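Local coordinates for protein ferredoxin-NADP reductase (Neisseria gonorrhoeae MIA_2011_03-10, PDB 5TR9) that binds FAD and probably passes electrons between NADP(H) and ferredoxin, at residues 47-52 and 106-111; 113-118 and 139-144. All blocks are in the same frame, centred on the assembly; numbering follows the deposited sequence. Where two conformers were deposited one is given.

Contact 1 (47-52 and 106-111). With FAD (flavin-adenine dinucleotide), chain C.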
loop_
_atom_site.group_PDB
_atom_site.type_symbol
_atom_site.label_atom_id
_atom_site.label_comp_id
_atom_site.label_asym_id
_atom_site.label_seq_id
_atom_site.Cartn_x
_atom_site.Cartn_y
_atom_site.Cartn_z
ATOM N N ALA A 47 -3.155 -5.517 9.544
ATOM C CA ALA A 47 -3.063 -5.251 8.113
ATOM C C ALA A 47 -3.129 -3.756 7.830
ATOM O O ALA A 47 -4.004 -3.050 8.344
ATOM C CB ALA A 47 -4.189 -5.973 7.374
ATOM N N GLY A 48 -2.175 -3.276 7.017
ATOM C CA GLY A 48 -2.009 -1.867 6.742
ATOM C C GLY A 48 -0.805 -1.246 7.431
ATOM O O GLY A 48 -0.381 -0.143 7.046
ATOM N N GLN A 49 -0.240 -1.922 8.422
ATOM C CA GLN A 49 0.889 -1.389 9.169
ATOM C C GLN A 49 2.218 -1.690 8.476
ATOM O O GLN A 49 2.297 -2.461 7.511
ATOM C CB GLN A 49 0.879 -1.953 10.590
ATOM C CG GLN A 49 -0.272 -1.387 11.412
ATOM C CD GLN A 49 -0.145 -1.727 12.874
ATOM O OE1 GLN A 49 0.131 -2.873 13.248
ATOM N NE2 GLN A 49 -0.333 -0.723 13.727
ATOM N N PHE A 50 3.275 -1.039 8.969
ATOM C CA PHE A 50 4.605 -1.209 8.403
ATOM C C PHE A 50 5.613 -1.713 9.433
ATOM O O PHE A 50 5.483 -1.493 10.645
ATOM C CB PHE A 50 5.105 0.096 7.737
ATOM C CG PHE A 50 5.215 1.291 8.659
ATOM C CD1 PHE A 50 6.406 1.562 9.341
ATOM C CD2 PHE A 50 4.158 2.186 8.788
ATOM C CE1 PHE A 50 6.520 2.693 10.165
ATOM C CE2 PHE A 50 4.265 3.316 9.614
ATOM C CZ PHE A 50 5.444 3.566 10.296
ATOM N N SER A 51 6.610 -2.436 8.915
ATOM C CA SER A 51 7.758 -2.927 9.656
ATOM C C SER A 51 8.918 -1.960 9.498
ATOM O O SER A 51 8.937 -1.120 8.599
ATOM C CB SER A 51 8.203 -4.292 9.130
ATOM O OG SER A 51 7.141 -5.229 9.094
ATOM N N ARG A 52 9.895 -2.092 10.382
ATOM C CA ARG A 52 11.200 -1.470 10.195
ATOM C C ARG A 52 12.209 -2.589 9.986
ATOM O O ARG A 52 12.333 -3.480 10.833
ATOM C CB ARG A 52 11.583 -0.587 11.382
ATOM C CG ARG A 52 11.142 0.858 11.224
ATOM C CD ARG A 52 11.443 1.693 12.466
ATOM N NE ARG A 52 12.747 1.409 13.064
ATOM C CZ ARG A 52 13.828 2.177 12.928
ATOM N NH1 ARG A 52 13.777 3.285 12.201
ATOM N NH2 ARG A 52 14.962 1.835 13.527
ATOM N N LYS A 106 10.981 -5.299 16.436
ATOM C CA LYS A 106 9.937 -6.111 17.060
ATOM C C LYS A 106 8.553 -5.473 16.965
ATOM O O LYS A 106 7.549 -6.168 17.161
ATOM C CB LYS A 106 10.286 -6.396 18.525
ATOM C CG LYS A 106 11.434 -7.378 18.690
ATOM C CD LYS A 106 11.737 -7.672 20.147
ATOM C CE LYS A 106 12.865 -8.684 20.247
ATOM N NZ LYS A 106 13.289 -8.903 21.662
ATOM N N ASN A 107 8.467 -4.183 16.655
ATOM C CA ASN A 107 7.196 -3.472 16.666
ATOM C C ASN A 107 6.780 -3.089 15.253
ATOM O O ASN A 107 7.589 -2.555 14.485
ATOM C CB ASN A 107 7.281 -2.218 17.530
ATOM C CG ASN A 107 5.960 -1.470 17.599
ATOM O OD1 ASN A 107 4.971 -1.979 18.134
ATOM N ND2 ASN A 107 5.937 -0.254 17.055
ATOM N N ALA A 108 5.521 -3.355 14.920
ATOM C CA ALA A 108 4.895 -2.820 13.721
ATOM C C ALA A 108 4.086 -1.582 14.084
ATOM O O ALA A 108 3.531 -1.481 15.182
ATOM C CB ALA A 108 3.995 -3.865 13.048
ATOM N N THR A 109 4.000 -0.648 13.136
ATOM C CA THR A 109 3.527 0.707 13.397
ATOM C C THR A 109 2.561 1.128 12.298
ATOM O O THR A 109 2.619 0.625 11.175
ATOM C CB THR A 109 4.736 1.694 13.442
ATOM O OG1 THR A 109 5.648 1.283 14.465
ATOM C CG2 THR A 109 4.307 3.133 13.707
ATOM N N GLY A 110 1.671 2.063 12.626
ATOM C CA GLY A 110 0.930 2.731 11.578
ATOM C C GLY A 110 -0.556 2.803 11.836
ATOM O O GLY A 110 -1.102 2.030 12.640
ATOM N N PHE A 111 -1.226 3.722 11.137
ATOM C CA PHE A 111 -2.628 4.013 11.401
ATOM C C PHE A 111 -3.518 3.831 10.180
ATOM O O PHE A 111 -4.670 4.288 10.198
ATOM C CB PHE A 111 -2.757 5.434 11.962
ATOM C CG PHE A 111 -1.957 5.645 13.215
ATOM C CD1 PHE A 111 -2.354 5.063 14.408
ATOM C CD2 PHE A 111 -0.788 6.391 13.192
ATOM C CE1 PHE A 111 -1.610 5.239 15.567
ATOM C CE2 PHE A 111 -0.044 6.571 14.347
ATOM C CZ PHE A 111 -0.456 5.991 15.532
HETATM P PA FAD C . 16.449 6.690 0.766
HETATM O O1A FAD C . 17.704 7.355 1.229
HETATM O O2A FAD C . 15.506 6.198 1.859
HETATM O O5B FAD C . 15.593 7.629 -0.143
HETATM C C5B FAD C . 16.186 8.368 -1.229
HETATM C C4B FAD C . 15.060 9.045 -1.970
HETATM O O4B FAD C . 14.336 8.052 -2.724
HETATM C C3B FAD C . 14.002 9.690 -1.086
HETATM O O3B FAD C . 14.366 11.009 -0.694
HETATM C C2B FAD C . 12.776 9.706 -2.001
HETATM O O2B FAD C . 12.809 10.811 -2.899
HETATM C C1B FAD C . 12.970 8.428 -2.818
HETATM N N9A FAD C . 12.170 7.291 -2.390
HETATM C C8A FAD C . 12.340 6.522 -1.270
HETATM N N7A FAD C . 11.491 5.523 -1.178
HETATM C C5A FAD C . 10.725 5.638 -2.328
HETATM C C6A FAD C . 9.649 4.881 -2.825
HETATM N N6A FAD C . 9.140 3.819 -2.192
HETATM N N1A FAD C . 9.097 5.270 -3.998
HETATM C C2A FAD C . 9.609 6.332 -4.630
HETATM N N3A FAD C . 10.619 7.124 -4.256
HETATM C C4A FAD C . 11.143 6.713 -3.092
HETATM N N1 FAD C . 9.564 1.950 0.273
HETATM C C2 FAD C . 9.205 0.878 -0.489
HETATM O O2 FAD C . 9.833 0.582 -1.517
HETATM N N3 FAD C . 8.099 0.122 -0.116
HETATM C C4 FAD C . 7.294 0.355 0.990
HETATM O O4 FAD C . 6.345 -0.388 1.239
HETATM C C4X FAD C . 7.698 1.485 1.789
HETATM N N5 FAD C . 6.974 1.791 2.850
HETATM C C5X FAD C . 7.369 2.876 3.611
HETATM C C6 FAD C . 6.618 3.209 4.741
HETATM C C7 FAD C . 6.969 4.291 5.539
HETATM C C7M FAD C . 6.149 4.615 6.760
HETATM C C8 FAD C . 8.103 5.053 5.214
HETATM C C8M FAD C . 8.509 6.228 6.070
HETATM C C9 FAD C . 8.850 4.727 4.083
HETATM C C9A FAD C . 8.498 3.645 3.284
HETATM N N10 FAD C . 9.209 3.309 2.107
HETATM C C10 FAD C . 8.854 2.220 1.358
HETATM C "C1'" FAD C . 10.472 3.970 1.775
HETATM C "C2'" FAD C . 11.645 3.134 2.320
HETATM O "O2'" FAD C . 11.713 3.188 3.747
HETATM C "C3'" FAD C . 12.983 3.586 1.731
HETATM O "O3'" FAD C . 13.097 5.000 1.839
HETATM C "C4'" FAD C . 13.247 3.060 0.318
HETATM O "O4'" FAD C . 13.396 1.639 0.377
HETATM C "C5'" FAD C . 14.483 3.660 -0.318
HETATM O "O5'" FAD C . 15.603 3.477 0.571
HETATM P P FAD C . 17.054 3.960 0.152
HETATM O O1P FAD C . 17.502 3.225 -1.104
HETATM O O2P FAD C . 17.917 3.878 1.362
HETATM O O3P FAD C . 16.793 5.500 -0.223
HETATM O O HOH W 1 0.678 -0.648 16.895
HETATM O O HOH W 2 7.380 -0.271 12.455
HETATM O O HOH W 3 8.850 -4.105 12.512
#
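Phe50 and Thr109 form a single antiparallel bridge, a hydrogen-bonded pair in which Phe50 N gives a 2.8 Å bond to Thr109 O and Thr109 N a 3.0 Å bond to Phe50 O. It joins the start of strand 50-57 to the loop after strand 101-105, in the antiparallel FAD-binding domain of the ferredoxin reductase fold. Phe50 is the residue of this contact that belongs to the FAD pocket. A chi1 of 60° tucks its ring back over its own backbone, between cofactor and loop. The flavin methyl C7M sits over the centre of one face, 3.5 Å above the ring plane. Over the opposite face, toward the rim, Thr109 CB makes a CH-pi contact, and Thr109 CG2 comes to 3.6 Å from Phe50 CZ. A water bridges Phe50 O, Asn107 O and Thr109 OG1 beside the bridge. Ala108 CA also adds a CA-H...O contact to Phe50 O. Gly110, without a side chain, lets the loop pass close to the ring, with its CA 3.9 Å from Phe50 CE2. The Gln49 side chain, extended beyond CG, runs across the loop backbone, with CB 3.2 Å from Thr109 O. Its OE1 accepts a hydrogen bond from Lys46 N. Gln49 NE2 donates to Gly110 O at 3.1 Å, nearly straight at 177°. Both ends of the amide are thus held, and Gly110 O lies in its plane.

Contact 2 (113-118 and 139-144)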
loop_
_atom_site.group_PDB
_atom_site.type_symbol
_atom_site.label_atom_id
_atom_site.label_comp_id
_atom_site.label_asym_id
_atom_site.label_seq_id
_atom_site.Cartn_x
_atom_site.Cartn_y
_atom_site.Cartn_z
ATOM N N LEU A 113 -5.720 1.815 9.205
ATOM C CA LEU A 113 -6.467 0.773 9.907
ATOM C C LEU A 113 -7.927 0.867 9.487
ATOM O O LEU A 113 -8.723 1.575 10.124
ATOM C CB LEU A 113 -6.294 0.933 11.415
ATOM C CG LEU A 113 -4.843 0.769 11.884
ATOM C CD1 LEU A 113 -4.711 1.124 13.347
ATOM C CD2 LEU A 113 -4.361 -0.659 11.634
ATOM N N PRO A 114 -8.326 0.149 8.430
ATOM C CA PRO A 114 -9.652 0.393 7.832
ATOM C C PRO A 114 -10.820 0.041 8.731
ATOM O O PRO A 114 -11.905 0.605 8.539
ATOM C CB PRO A 114 -9.643 -0.488 6.572
ATOM C CG PRO A 114 -8.564 -1.489 6.806
ATOM C CD PRO A 114 -7.540 -0.843 7.678
ATOM N N GLU A 115 -10.644 -0.850 9.704
ATOM C CA GLU A 115 -11.777 -1.217 10.555
ATOM C C GLU A 115 -12.133 -0.141 11.560
ATOM O O GLU A 115 -13.128 -0.295 12.279
ATOM C CB GLU A 115 -11.482 -2.543 11.246
ATOM C CG GLU A 115 -11.478 -3.652 10.200
ATOM C CD GLU A 115 -10.987 -4.986 10.689
ATOM O OE1 GLU A 115 -11.014 -5.281 11.899
ATOM O OE2 GLU A 115 -10.563 -5.763 9.810
ATOM N N ARG A 116 -11.370 0.951 11.606
ATOM C CA ARG A 116 -11.792 2.140 12.332
ATOM C C ARG A 116 -12.884 2.917 11.603
ATOM O O ARG A 116 -13.511 3.790 12.209
ATOM C CB ARG A 116 -10.583 3.038 12.580
ATOM C CG ARG A 116 -9.597 2.435 13.571
ATOM C CD ARG A 116 -8.392 3.342 13.734
ATOM N NE ARG A 116 -7.589 2.938 14.880
ATOM C CZ ARG A 116 -6.551 3.632 15.337
ATOM N NH1 ARG A 116 -6.191 4.763 14.739
ATOM N NH2 ARG A 116 -5.875 3.195 16.390
ATOM N N PHE A 117 -13.106 2.636 10.312
ATOM C CA PHE A 117 -14.275 3.102 9.580
ATOM C C PHE A 117 -15.446 2.149 9.842
ATOM O O PHE A 117 -15.240 0.936 9.996
ATOM C CB PHE A 117 -13.997 3.124 8.077
ATOM C CG PHE A 117 -13.079 4.229 7.604
ATOM C CD1 PHE A 117 -13.258 5.553 8.002
ATOM C CD2 PHE A 117 -12.063 3.931 6.694
ATOM C CE1 PHE A 117 -12.419 6.574 7.518
ATOM C CE2 PHE A 117 -11.226 4.946 6.200
ATOM C CZ PHE A 117 -11.404 6.254 6.614
ATOM N N PRO A 118 -16.682 2.652 9.867
ATOM C CA PRO A 118 -17.822 1.781 10.189
ATOM C C PRO A 118 -18.171 0.842 9.049
ATOM O O PRO A 118 -17.985 1.152 7.866
ATOM C CB PRO A 118 -18.973 2.758 10.453
ATOM C CG PRO A 118 -18.579 4.010 9.742
ATOM C CD PRO A 118 -17.078 4.073 9.760
ATOM N N LEU A 139 -6.341 -6.199 1.702
ATOM C CA LEU A 139 -7.170 -7.037 0.829
ATOM C C LEU A 139 -7.087 -8.517 1.167
ATOM O O LEU A 139 -7.965 -9.289 0.760
ATOM C CB LEU A 139 -6.778 -6.833 -0.633
ATOM C CG LEU A 139 -7.161 -5.457 -1.158
ATOM C CD1 LEU A 139 -6.604 -5.275 -2.562
ATOM C CD2 LEU A 139 -8.674 -5.311 -1.163
ATOM N N GLU A 140 -6.044 -8.944 1.871
ATOM C CA GLU A 140 -5.947 -10.333 2.280
ATOM C C GLU A 140 -6.738 -10.624 3.560
ATOM O O GLU A 140 -6.832 -11.783 3.951
ATOM C CB GLU A 140 -4.458 -10.703 2.404
ATOM C CG GLU A 140 -3.769 -10.767 1.009
ATOM C CD GLU A 140 -2.338 -10.196 0.933
ATOM O OE1 GLU A 140 -1.710 -9.942 1.978
ATOM O OE2 GLU A 140 -1.836 -10.008 -0.198
ATOM N N GLN A 141 -7.319 -9.599 4.192
ATOM C CA GLN A 141 -8.169 -9.803 5.363
ATOM C C GLN A 141 -9.556 -10.234 4.911
ATOM O O GLN A 141 -10.248 -9.444 4.258
ATOM C CB GLN A 141 -8.288 -8.521 6.167
ATOM C CG GLN A 141 -7.020 -8.095 6.845
ATOM C CD GLN A 141 -6.693 -8.974 8.020
ATOM O OE1 GLN A 141 -5.946 -9.943 7.900
ATOM N NE2 GLN A 141 -7.267 -8.657 9.171
ATOM N N PRO A 142 -10.004 -11.449 5.238
ATOM C CA PRO A 142 -11.318 -11.891 4.741
ATOM C C PRO A 142 -12.455 -10.987 5.174
ATOM O O PRO A 142 -13.438 -10.851 4.436
ATOM C CB PRO A 142 -11.462 -13.303 5.329
ATOM C CG PRO A 142 -10.064 -13.751 5.572
ATOM C CD PRO A 142 -9.312 -12.526 5.978
ATOM N N GLU A 143 -12.350 -10.352 6.340
ATOM C CA GLU A 143 -13.477 -9.570 6.832
ATOM C C GLU A 143 -13.617 -8.221 6.142
ATOM O O GLU A 143 -14.657 -7.576 6.301
ATOM C CB GLU A 143 -13.373 -9.360 8.347
ATOM C CG GLU A 143 -12.359 -8.334 8.800
ATOM C CD GLU A 143 -10.948 -8.887 8.947
ATOM O OE1 GLU A 143 -10.104 -8.189 9.548
ATOM O OE2 GLU A 143 -10.664 -9.999 8.466
ATOM N N ILE A 144 -12.622 -7.781 5.374
ATOM C CA ILE A 144 -12.718 -6.464 4.747
ATOM C C ILE A 144 -13.811 -6.448 3.678
ATOM O O ILE A 144 -14.650 -5.541 3.648
ATOM C CB ILE A 144 -11.352 -6.034 4.185
ATOM C CG1 ILE A 144 -10.413 -5.638 5.333
ATOM C CG2 ILE A 144 -11.502 -4.858 3.208
ATOM C CD1 ILE A 144 -10.842 -4.371 6.081
HETATM O O HOH W 4 -8.166 -5.366 8.437
#
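Glu143 meets Glu115 on the polar side of this contact, and Ile144 meets Pro114 on the apolar side. Gln141 comes first, linked to Glu115 more loosely, through a water. This water donates to Glu115 OE2 at 2.8 Å and accepts a weak bond from Gln141 NE2. The Gln141 side chain lies about 5 Å from a bound magnesium ion. Next, Glu143 turns its carboxylate to Glu115. The bend of its chain at chi2 (-85°) brings Glu143 OE1 to 2.5 Å from Glu115 OE2, with the two carboxylate planes 72° apart. Two oxygens this close suggest that one acid group is protonated. Glu115 OE1 also has a long, weak ion pair with Arg147. Ile144 follows, its backbone N hydrogen-bonded to Gln141 O at 3.1 Å. Its CD1 packs 3.7 Å from Pro114 CG, and the two side chains cross at about a right angle. The contact thus sets a 3-10 turn of the interdomain connection against the start of helix 142-147. Pro114 also rests on Met230 of strand 227-233, while Ile144 rests on Val151 of strand 150-157, both strands of the parallel sheet in the NAD-binding domain.

In the fold
From the N terminus, the chain passes through strands 17-27 and 32-38 before it reaches residues 47-52. Contact 1 closes a loop of 53 residues that holds much of the antiparallel FAD-binding sheet and helix 88-95. The chain then runs almost directly into residues 113-118. Contact 2 closes a loop of 20 residues, containing strand 122-128 and nearly all of helix 133-139. The two closures follow in series and neither nest nor cross. Their centres are 15 Å apart, and they touch at several points, among them Ala47 CB on Gln141 CG at 3.6 Å and Phe111 on Arg116. Contact 1 ties parts of the FAD-binding domain together, and contact 2 ties its outgoing connection to the NAD-binding domain.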